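Local atomic coordinates of D-alanyl-D-alanine carboxypeptidase (Bdellovibrio bacteriovorus, PDB entry 3V39), a protein that acts as a peptidoglycan endopeptidase of a predatory bacterium and probably has serine-type D-Ala-D-Ala carboxypeptidase activity. Residues I35-T40 and S215-A220; N65-I70 and K99-T104; T130-A135 and F182-E187. The protein carries 1 engineered substitution. All coordinates share one frame; numbering follows the deposited sequence.

Contact 1: residues I35-T40 and S215-A220. With TAU (2-aminoethanesulfonic acid), chain B.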
ATOM      1  N   ILE A  35       3.534  -8.123   7.642  1.00 11.33           N
ATOM      2  CA  ILE A  35       2.186  -8.714   7.511  1.00 11.31           C
ATOM      3  C   ILE A  35       1.170  -7.787   8.192  1.00 10.18           C
ATOM      4  O   ILE A  35      -0.038  -7.892   7.896  1.00 11.13           O
ATOM      5  CB  ILE A  35       2.031 -10.192   7.922  1.00 10.63           C
ATOM      6  CG1 ILE A  35       2.177 -10.369   9.434  1.00 11.01           C
ATOM      7  CG2 ILE A  35       3.064 -11.047   7.181  1.00 11.75           C
ATOM      8  CD1 ILE A  35       1.933 -11.890   9.902  1.00 12.56           C
ATOM      9  N   SER A  36       1.620  -6.823   9.017  1.00 10.08           N
ATOM     10  CA  SER A  36       0.733  -5.722   9.470  1.00 10.07           C
ATOM     11  C   SER A  36       0.009  -5.088   8.287  1.00  8.47           C
ATOM     12  O   SER A  36      -1.133  -4.579   8.493  1.00 10.59           O
ATOM     13  CB  SER A  36       1.583  -4.583  10.098  1.00 10.29           C
ATOM     14  OG  SER A  36       2.171  -5.070  11.293  1.00 11.97           O
ATOM     15  N   LYS A  37       0.636  -4.988   7.133  1.00  9.54           N
ATOM     16  CA  LYS A  37       0.023  -4.301   6.008  1.00  9.07           C
ATOM     17  C   LYS A  37      -1.249  -5.030   5.548  1.00 11.78           C
ATOM     18  O   LYS A  37      -2.100  -4.335   4.969  1.00 11.22           O
ATOM     19  CB  LYS A  37       1.027  -4.172   4.826  1.00  9.64           C
ATOM     20  CG  LYS A  37       2.219  -3.278   5.286  1.00 10.61           C
ATOM     21  CD  LYS A  37       3.209  -3.154   4.118  1.00 11.87           C
ATOM     22  CE  LYS A  37       4.370  -2.145   4.411  1.00 11.97           C
ATOM     23  NZ  LYS A  37       5.325  -2.588   5.508  1.00 12.25           N
ATOM     24  N   VAL A  38      -1.421  -6.331   5.842  1.00 10.12           N
ATOM     25  CA  VAL A  38      -2.690  -6.977   5.464  1.00 10.11           C
ATOM     26  C   VAL A  38      -3.814  -6.511   6.405  1.00 11.62           C
ATOM     27  O   VAL A  38      -4.972  -6.465   6.014  1.00 10.65           O
ATOM     28  CB  VAL A  38      -2.506  -8.540   5.554  1.00 11.29           C
ATOM     29  CG1 VAL A  38      -3.799  -9.226   5.131  1.00 11.53           C
ATOM     30  CG2 VAL A  38      -1.388  -8.992   4.591  1.00 15.35           C
ATOM     31  N   VAL A  39      -3.472  -6.267   7.677  1.00 10.27           N
ATOM     32  CA  VAL A  39      -4.460  -5.714   8.589  1.00  9.96           C
ATOM     33  C   VAL A  39      -4.907  -4.314   8.118  1.00 10.69           C
ATOM     34  O   VAL A  39      -6.092  -4.029   8.091  1.00 10.59           O
ATOM     35  CB  VAL A  39      -3.895  -5.667   9.999  1.00  9.90           C
ATOM     36  CG1 VAL A  39      -4.991  -5.212  10.958  1.00 13.16           C
ATOM     37  CG2 VAL A  39      -3.332  -7.013  10.438  1.00 12.72           C
ATOM     38  N   THR A  40      -3.945  -3.470   7.709  1.00 10.44           N
ATOM     39  CA  THR A  40      -4.273  -2.122   7.195  1.00 10.10           C
ATOM     40  C   THR A  40      -5.116  -2.276   5.916  1.00  9.32           C
ATOM     41  O   THR A  40      -6.049  -1.517   5.745  1.00 11.37           O
ATOM     42  CB  THR A  40      -2.976  -1.381   6.920  1.00 11.34           C
ATOM     43  OG1 THR A  40      -2.276  -1.358   8.160  1.00 12.66           O
ATOM     44  CG2 THR A  40      -3.236   0.052   6.367  1.00 11.87           C
ATOM     45  N   SER A 215       5.731  -4.159  -0.401  1.00 11.65           N
ATOM     46  CA  SER A 215       5.855  -3.962   1.053  1.00 12.19           C
ATOM     47  C   SER A 215       6.124  -2.468   1.341  1.00  9.91           C
ATOM     48  O   SER A 215       7.104  -2.099   2.027  1.00 12.81           O
ATOM     49  CB  SER A 215       6.888  -4.840   1.734  1.00 14.04           C
ATOM     50  OG  SER A 215       6.456  -5.025   3.098  1.00 14.62           O
ATOM     51  N   ASN A 216       5.201  -1.630   0.877  1.00 10.74           N
ATOM     52  CA  ASN A 216       5.481  -0.181   0.843  1.00  9.67           C
ATOM     53  C   ASN A 216       5.035   0.465   2.175  1.00 11.93           C
ATOM     54  O   ASN A 216       3.834   0.613   2.475  1.00 11.78           O
ATOM     55  CB  ASN A 216       4.744   0.441  -0.293  1.00  9.66           C
ATOM     56  CG  ASN A 216       5.171   1.898  -0.501  1.00  9.87           C
ATOM     57  OD1 ASN A 216       5.078   2.692   0.433  1.00 11.40           O
ATOM     58  ND2 ASN A 216       5.559   2.270  -1.760  1.00 12.30           N
ATOM     59  N   ASN A 217       6.027   0.916   2.940  1.00 10.19           N
ATOM     60  CA  ASN A 217       5.710   1.550   4.236  1.00 11.60           C
ATOM     61  C   ASN A 217       4.963   2.855   4.129  1.00 11.01           C
ATOM     62  O   ASN A 217       4.079   3.132   4.941  1.00 12.85           O
ATOM     63  CB  ASN A 217       6.991   1.860   5.064  1.00 11.19           C
ATOM     64  CG  ASN A 217       7.689   0.566   5.570  1.00 15.11           C
ATOM     65  OD1 ASN A 217       7.135  -0.555   5.475  1.00 13.64           O
ATOM     66  ND2 ASN A 217       8.905   0.714   6.119  1.00 13.72           N
ATOM     67  N   TYR A 218       5.315   3.663   3.128  1.00 10.01           N
ATOM     68  CA  TYR A 218       4.681   4.979   2.964  1.00 10.38           C
ATOM     69  C   TYR A 218       3.174   4.820   2.732  1.00 10.07           C
ATOM     70  O   TYR A 218       2.362   5.537   3.351  1.00 10.56           O
ATOM     71  CB  TYR A 218       5.350   5.726   1.802  1.00 11.24           C
ATOM     72  CG  TYR A 218       4.643   7.040   1.530  1.00 10.06           C
ATOM     73  CD1 TYR A 218       5.034   8.200   2.188  1.00 11.71           C
ATOM     74  CD2 TYR A 218       3.649   7.136   0.508  1.00  9.62           C
ATOM     75  CE1 TYR A 218       4.380   9.436   1.924  1.00 10.21           C
ATOM     76  CE2 TYR A 218       2.963   8.346   0.284  1.00 10.60           C
ATOM     77  CZ  TYR A 218       3.380   9.464   0.941  1.00 10.08           C
ATOM     78  OH  TYR A 218       2.743  10.655   0.723  1.00 12.21           O
ATOM     79  N   ILE A 219       2.799   3.912   1.836  1.00  9.96           N
ATOM     80  CA  ILE A 219       1.386   3.765   1.518  1.00  9.65           C
ATOM     81  C   ILE A 219       0.651   3.222   2.779  1.00 10.83           C
ATOM     82  O   ILE A 219      -0.431   3.757   3.141  1.00 10.63           O
ATOM     83  CB  ILE A 219       1.170   2.808   0.334  1.00 10.50           C
ATOM     84  CG1 ILE A 219       1.819   3.347  -0.936  1.00 12.52           C
ATOM     85  CG2 ILE A 219      -0.354   2.652   0.135  1.00 10.81           C
ATOM     86  CD1 ILE A 219       1.824   2.262  -2.075  1.00 11.83           C
ATOM     87  N   ALA A 220       1.219   2.202   3.447  1.00  9.59           N
ATOM     88  CA  ALA A 220       0.579   1.579   4.599  1.00  9.32           C
ATOM     89  C   ALA A 220       0.403   2.589   5.742  1.00 11.12           C
ATOM     90  O   ALA A 220      -0.669   2.654   6.355  1.00 12.16           O
ATOM     91  CB  ALA A 220       1.414   0.382   5.042  1.00 10.85           C
TER
HETATM   92  C1  TAU B 501       9.537  -3.102   7.304  1.00 29.44           C
HETATM   93  C2  TAU B 501       8.808  -3.800   6.139  1.00  9.58           C
HETATM   94  N1  TAU B 501      10.281  -1.827   6.940  1.00 18.79           N
HETATM   95  S   TAU B 501       8.039  -5.296   6.013  1.00 49.02           S
HETATM   96  O1  TAU B 501       8.375  -5.913   4.697  1.00 15.91           O
HETATM   97  O3  TAU B 501       8.449  -6.095   7.200  1.00 15.45           O

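Contact 2: residues N65-I70 and K99-T104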
ATOM      1  N   ASN A  65      -2.688  37.383 -17.965  1.00 44.86           N
ATOM      2  CA  ASN A  65      -1.589  37.252 -18.903  1.00 36.65           C
ATOM      3  C   ASN A  65      -1.642  36.023 -19.796  1.00 37.29           C
ATOM      4  O   ASN A  65      -0.694  35.751 -20.530  1.00 42.57           O
ATOM      5  CB  ASN A  65      -0.245  37.406 -18.192  1.00 32.74           C
ATOM      6  CG  ASN A  65       0.176  36.139 -17.448  1.00 62.41           C
ATOM      7  OD1 ASN A  65       1.337  36.001 -17.061  1.00 39.73           O
ATOM      8  ND2 ASN A  65      -0.757  35.207 -17.270  1.00 34.85           N
ATOM      9  N   GLY A  66      -2.734  35.250 -19.725  1.00 45.76           N
ATOM     10  CA  GLY A  66      -2.878  34.092 -20.626  1.00 30.31           C
ATOM     11  C   GLY A  66      -2.493  32.717 -20.015  1.00 52.89           C
ATOM     12  O   GLY A  66      -2.541  31.671 -20.640  1.00 37.87           O
ATOM     13  N   SER A  67      -2.113  32.713 -18.755  1.00 32.47           N
ATOM     14  CA  SER A  67      -1.767  31.443 -18.076  1.00 23.47           C
ATOM     15  C   SER A  67      -2.883  31.053 -17.147  1.00 17.53           C
ATOM     16  O   SER A  67      -4.052  31.420 -17.375  1.00 18.44           O
ATOM     17  CB  SER A  67      -0.482  31.581 -17.292  1.00 24.90           C
ATOM     18  OG  SER A  67       0.523  32.071 -18.170  1.00 39.64           O
ATOM     19  N   TYR A  68      -2.553  30.240 -16.131  1.00 17.36           N
ATOM     20  CA  TYR A  68      -3.576  29.798 -15.184  1.00 16.39           C
ATOM     21  C   TYR A  68      -3.045  29.819 -13.754  1.00 15.53           C
ATOM     22  O   TYR A  68      -1.850  29.597 -13.537  1.00 17.39           O
ATOM     23  CB  TYR A  68      -3.979  28.340 -15.486  1.00 18.24           C
ATOM     24  CG  TYR A  68      -4.607  28.162 -16.828  1.00 17.81           C
ATOM     25  CD1 TYR A  68      -5.965  28.352 -16.998  1.00 19.08           C
ATOM     26  CD2 TYR A  68      -3.812  27.861 -17.937  1.00 19.11           C
ATOM     27  CE1 TYR A  68      -6.547  28.235 -18.280  1.00 24.43           C
ATOM     28  CE2 TYR A  68      -4.405  27.769 -19.217  1.00 19.93           C
ATOM     29  CZ  TYR A  68      -5.764  27.917 -19.336  1.00 24.43           C
ATOM     30  OH  TYR A  68      -6.324  27.806 -20.609  1.00 28.98           O
ATOM     31  N   ASP A  69      -3.924  30.128 -12.815  1.00 12.92           N
ATOM     32  CA  ASP A  69      -3.671  29.817 -11.419  1.00 12.35           C
ATOM     33  C   ASP A  69      -4.344  28.467 -11.120  1.00 14.64           C
ATOM     34  O   ASP A  69      -5.451  28.181 -11.639  1.00 16.01           O
ATOM     35  CB  ASP A  69      -4.304  30.858 -10.462  1.00 16.78           C
ATOM     36  CG  ASP A  69      -3.619  32.207 -10.513  1.00 21.82           C
ATOM     37  OD1 ASP A  69      -2.441  32.312 -10.846  1.00 18.72           O
ATOM     38  OD2 ASP A  69      -4.306  33.222 -10.152  1.00 23.27           O
ATOM     39  N   ILE A  70      -3.697  27.624 -10.290  1.00 12.67           N
ATOM     40  CA  ILE A  70      -4.260  26.346  -9.974  1.00 11.46           C
ATOM     41  C   ILE A  70      -4.159  26.137  -8.468  1.00 13.58           C
ATOM     42  O   ILE A  70      -3.043  26.239  -7.917  1.00 14.21           O
ATOM     43  CB  ILE A  70      -3.561  25.204 -10.700  1.00 11.72           C
ATOM     44  CG1 ILE A  70      -3.808  25.366 -12.231  1.00 14.36           C
ATOM     45  CG2 ILE A  70      -4.123  23.852 -10.231  1.00 14.09           C
ATOM     46  CD1 ILE A  70      -3.158  24.188 -13.062  1.00 18.19           C
ATOM     47  N   LYS A  99       1.524  26.571 -18.623  1.00 23.65           N
ATOM     48  CA  LYS A  99       2.117  27.564 -17.736  1.00 25.23           C
ATOM     49  C   LYS A  99       1.147  27.858 -16.613  1.00 19.07           C
ATOM     50  O   LYS A  99      -0.004  28.218 -16.866  1.00 22.24           O
ATOM     51  CB  LYS A  99       2.347  28.875 -18.471  1.00 21.54           C
ATOM     52  CG  LYS A  99       3.442  28.699 -19.578  1.00 29.56           C
ATOM     53  CD  LYS A  99       3.675  30.014 -20.317  1.00 43.60           C
ATOM     54  CE  LYS A  99       5.059  29.999 -20.977  1.00 57.02           C
ATOM     55  NZ  LYS A  99       5.383  28.640 -21.488  1.00 62.25           N
ATOM     56  N   ILE A 100       1.683  27.789 -15.407  1.00 16.60           N
ATOM     57  CA  ILE A 100       0.937  28.112 -14.202  1.00 14.58           C
ATOM     58  C   ILE A 100       1.613  29.312 -13.533  1.00 15.57           C
ATOM     59  O   ILE A 100       2.847  29.381 -13.388  1.00 18.86           O
ATOM     60  CB  ILE A 100       0.965  26.911 -13.249  1.00 15.36           C
ATOM     61  CG1 ILE A 100       0.199  25.730 -13.906  1.00 19.92           C
ATOM     62  CG2 ILE A 100       0.276  27.259 -11.914  1.00 15.56           C
ATOM     63  CD1 ILE A 100       0.475  24.358 -13.168  1.00 20.23           C
ATOM     64  N   GLU A 101       0.767  30.293 -13.148  1.00 16.01           N
ATOM     65  CA  GLU A 101       1.231  31.440 -12.395  1.00 16.90           C
ATOM     66  C   GLU A 101       1.318  31.053 -10.927  1.00 19.35           C
ATOM     67  O   GLU A 101       2.409  30.711 -10.484  1.00 19.08           O
ATOM     68  CB  GLU A 101       0.266  32.603 -12.648  1.00 16.36           C
ATOM     69  CG  GLU A 101       0.547  33.256 -14.019  1.00 23.68           C
ATOM     70  CD  GLU A 101       1.843  34.082 -14.016  1.00 37.62           C
ATOM     71  OE1 GLU A 101       2.165  34.776 -13.013  1.00 33.85           O
ATOM     72  OE2 GLU A 101       2.526  34.038 -15.035  1.00 29.00           O
ATOM     73  N   LYS A 102       0.198  31.052 -10.196  1.00 17.26           N
ATOM     74  CA  LYS A 102       0.210  30.686  -8.784  1.00 13.51           C
ATOM     75  C   LYS A 102      -0.304  29.271  -8.645  1.00 14.89           C
ATOM     76  O   LYS A 102      -1.472  29.003  -8.988  1.00 15.55           O
ATOM     77  CB  LYS A 102      -0.715  31.613  -7.983  1.00 17.65           C
ATOM     78  CG  LYS A 102      -0.217  33.064  -7.950  1.00 23.97           C
ATOM     79  CD  LYS A 102      -1.354  33.972  -7.349  1.00 28.52           C
ATOM     80  CE  LYS A 102      -0.977  35.454  -7.424  1.00 49.88           C
ATOM     81  NZ  LYS A 102      -2.020  36.313  -6.793  1.00 58.20           N
ATOM     82  N   LEU A 103       0.558  28.372  -8.163  1.00 14.69           N
ATOM     83  CA  LEU A 103       0.136  27.037  -7.810  1.00 13.32           C
ATOM     84  C   LEU A 103      -0.001  26.994  -6.301  1.00 15.94           C
ATOM     85  O   LEU A 103       0.978  27.259  -5.602  1.00 17.37           O
ATOM     86  CB  LEU A 103       1.194  26.026  -8.264  1.00 13.26           C
ATOM     87  CG  LEU A 103       0.925  24.565  -7.855  1.00 12.42           C
ATOM     88  CD1 LEU A 103      -0.387  24.046  -8.484  1.00 17.63           C
ATOM     89  CD2 LEU A 103       2.128  23.651  -8.288  1.00 15.28           C
ATOM     90  N   THR A 104      -1.180  26.660  -5.792  1.00 12.53           N
ATOM     91  CA  THR A 104      -1.331  26.509  -4.346  1.00 10.50           C
ATOM     92  C   THR A 104      -1.914  25.144  -4.053  1.00 12.53           C
ATOM     93  O   THR A 104      -2.390  24.430  -4.956  1.00 13.46           O
ATOM     94  CB  THR A 104      -2.233  27.604  -3.751  1.00 13.31           C
ATOM     95  OG1 THR A 104      -3.525  27.595  -4.390  1.00 15.62           O
ATOM     96  CG2 THR A 104      -1.627  28.980  -3.953  1.00 15.49           C
TER
HETATM   97  O   HOH W   1       2.864  32.079 -16.725  1.00 34.04           O

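Contact 3: residues T130-A135 and F182-E187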
ATOM      1  N   THR A 130       2.532  19.396  12.352  1.00 17.49           N
ATOM      2  CA  THR A 130       1.557  20.405  11.992  1.00 16.44           C
ATOM      3  C   THR A 130       1.449  20.384  10.455  1.00 18.50           C
ATOM      4  O   THR A 130       2.397  19.938   9.722  1.00 16.42           O
ATOM      5  CB  THR A 130       1.983  21.850  12.372  1.00 19.42           C
ATOM      6  OG1 THR A 130       3.231  22.187  11.707  1.00 17.86           O
ATOM      7  CG2 THR A 130       2.115  22.010  13.882  1.00 16.59           C
ATOM      8  N   VAL A 131       0.323  20.890   9.948  1.00 18.11           N
ATOM      9  CA  VAL A 131       0.177  20.996   8.517  1.00 17.06           C
ATOM     10  C   VAL A 131       1.168  21.980   7.889  1.00 18.24           C
ATOM     11  O   VAL A 131       1.529  21.818   6.694  1.00 17.28           O
ATOM     12  CB  VAL A 131      -1.286  21.373   8.088  1.00 17.26           C
ATOM     13  CG1 VAL A 131      -2.260  20.250   8.546  1.00 20.77           C
ATOM     14  CG2 VAL A 131      -1.692  22.671   8.609  1.00 21.06           C
ATOM     15  N   GLU A 132       1.590  22.984   8.656  1.00 16.36           N
ATOM     16  CA  GLU A 132       2.520  23.943   8.076  1.00 16.78           C
ATOM     17  C   GLU A 132       3.869  23.251   7.809  1.00 17.53           C
ATOM     18  O   GLU A 132       4.539  23.543   6.776  1.00 15.67           O
ATOM     19  CB  GLU A 132       2.687  25.186   8.959  1.00 17.68           C
ATOM     20  CG  GLU A 132       1.454  26.095   9.044  1.00 20.78           C
ATOM     21  CD  GLU A 132       0.426  25.670  10.061  1.00 28.36           C
ATOM     22  OE1 GLU A 132       0.599  24.655  10.786  1.00 22.39           O
ATOM     23  OE2 GLU A 132      -0.592  26.394  10.152  1.00 26.21           O
ATOM     24  N   GLN A 133       4.314  22.429   8.759  1.00 14.91           N
ATOM     25  CA  GLN A 133       5.557  21.684   8.536  1.00 13.85           C
ATOM     26  C   GLN A 133       5.394  20.733   7.327  1.00 18.46           C
ATOM     27  O   GLN A 133       6.247  20.682   6.416  1.00 15.73           O
ATOM     28  CB  GLN A 133       5.803  20.843   9.811  1.00 15.12           C
ATOM     29  CG  GLN A 133       6.845  19.801   9.648  1.00 16.26           C
ATOM     30  CD  GLN A 133       6.900  18.903  10.880  1.00 18.80           C
ATOM     31  OE1 GLN A 133       6.035  18.985  11.780  1.00 23.61           O
ATOM     32  NE2 GLN A 133       7.837  17.968  10.891  1.00 19.11           N
ATOM     33  N   GLN A 134       4.301  19.956   7.261  1.00 14.83           N
ATOM     34  CA  GLN A 134       4.070  19.141   6.067  1.00 14.33           C
ATOM     35  C   GLN A 134       4.126  19.963   4.779  1.00 14.00           C
ATOM     36  O   GLN A 134       4.734  19.531   3.796  1.00 12.62           O
ATOM     37  CB  GLN A 134       2.672  18.539   6.188  1.00 14.95           C
ATOM     38  CG  GLN A 134       2.178  17.744   4.989  1.00 13.80           C
ATOM     39  CD  GLN A 134       0.759  17.308   5.236  1.00 16.93           C
ATOM     40  OE1 GLN A 134       0.495  16.545   6.135  1.00 16.04           O
ATOM     41  NE2 GLN A 134      -0.180  17.846   4.435  1.00 15.74           N
ATOM     42  N   ALA A 135       3.482  21.128   4.818  1.00 13.32           N
ATOM     43  CA  ALA A 135       3.371  21.898   3.581  1.00 13.22           C
ATOM     44  C   ALA A 135       4.626  22.539   3.178  1.00 14.63           C
ATOM     45  O   ALA A 135       4.832  22.744   1.990  1.00 14.31           O
ATOM     46  CB  ALA A 135       2.260  22.993   3.756  1.00 15.17           C
ATOM     47  N   PHE A 182       1.372  27.249   0.116  1.00 15.37           N
ATOM     48  CA  PHE A 182       0.364  26.518   0.848  1.00 13.03           C
ATOM     49  C   PHE A 182      -0.817  27.434   1.151  1.00 15.38           C
ATOM     50  O   PHE A 182      -0.640  28.579   1.632  1.00 17.70           O
ATOM     51  CB  PHE A 182       0.987  26.088   2.206  1.00 15.46           C
ATOM     52  CG  PHE A 182       0.062  25.430   3.168  1.00 16.03           C
ATOM     53  CD1 PHE A 182      -0.746  24.391   2.792  1.00 13.25           C
ATOM     54  CD2 PHE A 182       0.083  25.803   4.515  1.00 15.56           C
ATOM     55  CE1 PHE A 182      -1.553  23.725   3.693  1.00 13.50           C
ATOM     56  CE2 PHE A 182      -0.693  25.120   5.436  1.00 17.86           C
ATOM     57  CZ  PHE A 182      -1.503  24.101   5.063  1.00 15.14           C
ATOM     58  N   VAL A 183      -2.019  26.928   0.848  1.00 13.23           N
ATOM     59  CA  VAL A 183      -3.266  27.618   1.256  1.00 14.67           C
ATOM     60  C   VAL A 183      -4.155  26.560   1.902  1.00 14.74           C
ATOM     61  O   VAL A 183      -4.617  25.596   1.234  1.00 14.80           O
ATOM     62  CB  VAL A 183      -3.980  28.208   0.044  1.00 13.48           C
ATOM     63  CG1 VAL A 183      -5.310  28.768   0.468  1.00 16.31           C
ATOM     64  CG2 VAL A 183      -3.088  29.316  -0.594  1.00 17.26           C
ATOM     65  N   LYS A 184      -4.425  26.705   3.216  1.00 15.12           N
ATOM     66  CA  LYS A 184      -5.297  25.734   3.882  1.00 14.75           C
ATOM     67  C   LYS A 184      -6.680  25.740   3.291  1.00 14.94           C
ATOM     68  O   LYS A 184      -7.159  26.761   2.793  1.00 15.69           O
ATOM     69  CB  LYS A 184      -5.467  26.083   5.373  1.00 20.74           C
ATOM     70  CG  LYS A 184      -4.234  26.030   6.182  1.00 29.54           C
ATOM     71  CD  LYS A 184      -4.604  26.247   7.678  1.00 25.10           C
ATOM     72  CE  LYS A 184      -3.394  26.131   8.583  1.00 60.90           C
ATOM     73  NZ  LYS A 184      -3.742  26.470  10.003  1.00 46.38           N
ATOM     74  N   LYS A 185      -7.355  24.620   3.418  1.00 15.58           N
ATOM     75  CA  LYS A 185      -8.668  24.472   2.877  1.00 15.08           C
ATOM     76  C   LYS A 185      -9.592  25.583   3.421  1.00 17.57           C
ATOM     77  O   LYS A 185     -10.378  26.124   2.667  1.00 17.94           O
ATOM     78  CB  LYS A 185      -9.202  23.081   3.246  1.00 16.60           C
ATOM     79  CG  LYS A 185     -10.607  22.819   2.756  1.00 18.45           C
ATOM     80  CD  LYS A 185     -10.991  21.324   3.042  1.00 24.27           C
ATOM     81  CE  LYS A 185     -12.459  21.078   2.656  1.00 38.84           C
ATOM     82  NZ  LYS A 185     -12.892  19.633   2.815  1.00 34.39           N
ATOM     83  N   ALA A 186      -9.514  25.907   4.726  1.00 15.29           N
ATOM     84  CA  ALA A 186     -10.408  26.931   5.272  1.00 17.05           C
ATOM     85  C   ALA A 186     -10.101  28.311   4.705  1.00 17.65           C
ATOM     86  O   ALA A 186     -10.946  29.206   4.808  1.00 20.92           O
ATOM     87  CB  ALA A 186     -10.246  26.964   6.799  1.00 20.70           C
ATOM     88  N   GLU A 187      -8.947  28.521   4.113  1.00 16.37           N
ATOM     89  CA  GLU A 187      -8.573  29.788   3.473  1.00 15.53           C
ATOM     90  C   GLU A 187      -8.718  29.792   1.962  1.00 14.00           C
ATOM     91  O   GLU A 187      -8.303  30.745   1.293  1.00 15.40           O
ATOM     92  CB  GLU A 187      -7.152  30.167   3.903  1.00 18.67           C
ATOM     93  CG  GLU A 187      -7.127  30.193   5.447  1.00 26.02           C
ATOM     94  CD  GLU A 187      -5.748  30.371   6.087  1.00 39.97           C
ATOM     95  OE1 GLU A 187      -4.922  31.058   5.489  1.00 26.64           O
ATOM     96  OE2 GLU A 187      -5.513  29.840   7.211  1.00 33.24           O
TER

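Contact 1: residues I35-T40 and S215-A220
Lys37 reaches from helix 36-48 along the side of the turn that opens helix 217-226, and its amine meets the amide of Asn217. The two side chains run obliquely to one another. NZ donates to Asn217 OD1 over 2.7 Å, almost head-on to the carbonyl, with a C=O...N angle of 164°. The CB of Asn217 leaves its backbone on the side away from Lys37, and the amide then turns back to meet the amine. The lysine chain is extended as far as CE and bends at its last torsion (chi4 67°), which swings NZ round to the amide oxygen. NZ also bonds to Ser34 OG and Ser254 O, so three oxygens fix the amine. Nearer the backbone, Lys37 CG lies 3.8 Å from Ala220 CB; next to the amine, CE passes 3.4 Å from Asn216 O.

Ser215 OG turns instead to the bound 2-aminoethanesulfonic acid, donating to its O1 at 2.7 Å, and is further bonded to Lys321 NZ. Ser34-Lys37, Ser215-Asn217 and Lys321 are consistent with the SxxK, SxN and K(T/S)G motifs that line the active site of penicillin-binding proteins and serine beta-lactamases. Asn216, between the two pocket residues, caps helix 217-226 by accepting from Ile219 N over 2.9 Å, while its ND2 bonds to Ala115 O.

At the far end Thr40 CG2 packs 3.7 Å from Ala220 O, while its hydroxyl bonds to Gly253 O. The whole contact is buried: helix 204-214 supports Ala220 and Ile219 through Met211, while helix 271-286 and strand 328-337 pack against Val38 on helix 36-48.

Contact 2: residues N65-I70 and K99-T104
Tyr68 and Ile100, then Ile70 and Leu103, pair as parallel bridges, and the register slips by one residue between them, a beta bulge at Glu101 and Lys102. Backbone bonds carry most of the contact. Before the bulge, Tyr68 N to Lys99 O is weak, but Glu101 N donates to Tyr68 O at 2.7 Å. Beyond it the regular pattern resumes, Ile70 N donating to Lys102 O at 2.9 Å and Ile70 O accepting from Thr104 N.

A side chain completes the bulge: Asp69 OD1 accepts from Lys102 N at 3.0 Å, met on the anti side and 31° out of the carboxylate plane. The Asp69 and Lys102 chains lie side by side, pointing the same way.

Apolar contacts lie on the face that carries Ile70, Ile100 and Leu103. The isoleucines cross at about a right angle, CD1 to CD1 3.6 Å, and Leu103 CD1 sits 4.0 Å from Ile70 CB.

At the loop end a water links Ser67 OG with Glu101 OE2, donating to the carboxylate at 2.6 Å. Glu101 OE1 forms a salt bridge with Arg178 of strand 176-182.

The bulge thus leaves Lys102 N to a carboxylate, so that the two strands of this beta-alpha-beta unit stay hydrogen-bonded through the irregularity, with Ile70, Ile100 and Leu103 packing on one face and the Asp69 carboxylate serving the bulge.

Contact 3: residues T130-A135 and F182-E187
Phe182, at the end of strand 176-182, buries more surface here than any other residue, and its ring lies against the first turn of helix 131-146. Ala135 supplies the contact over one face: its CB stands 3.5 Å from the ring centroid and 18° off the ring normal, a CH-pi interaction. The methyl is offset toward the CG side of the ring, 3.3 Å from CG. With the ring carbon CG anti to the backbone N (chi1 174°), the phenyl is laid along Ala135 with CZ at Val131. There CG2 of the valine meets the ring at its edge, near the ring plane, 3.8 Å from CZ, and the two side chains cross at about a right angle. One turn of helix, with Val131 and Ala135 four residues apart, thus holds the ring by edge and face together.

Exposed Glu132 adds a charged contact. Its chain bends at chi2 (84°), carrying the carboxylate toward Lys184, whose chain is extended to its end. Glu132 OE2 and Lys184 NZ lie 3.2 Å apart, a salt bridge whose hydrogen bond is weak. The methylenes near the amine are used as well, since Lys184 CE packs 3.9 Å from Val131 CG2.

Thr130 caps the helix, its OG1 accepting from Gln133 N, and Ala135 also touches Phe105 of strand 99-105. Strands 99-105 and 176-182 are parallel neighbours in one sheet, with helix 131-146 lying between them in the chain. The arrangement is that of a beta-alpha-beta crossover, here with a second helix, 152-164, in the connection, and the contact ties the start of its first helix to the end of its second strand.

How the contacts relate
Contact 1 is fully buried near the centre of the chain, whereas contact 2 is partly buried and contact 3 lies at the surface. Polar side chains and a bound group dominate the first, backbone bonds between strands the second, and an aromatic ring with a peripheral salt bridge the third. Contact 2 lies within the mixed sheet, and contact 3 packs a helix against the end of its strand 176-182; the two sites touch where Thr104 CG2 lies 3.7 Å from Val183 CG2. Contact 1 stands apart, its centre about 37 Å from that of contact 2 and about 26 Å from that of contact 3, yet both lie within the sequence between its two segments.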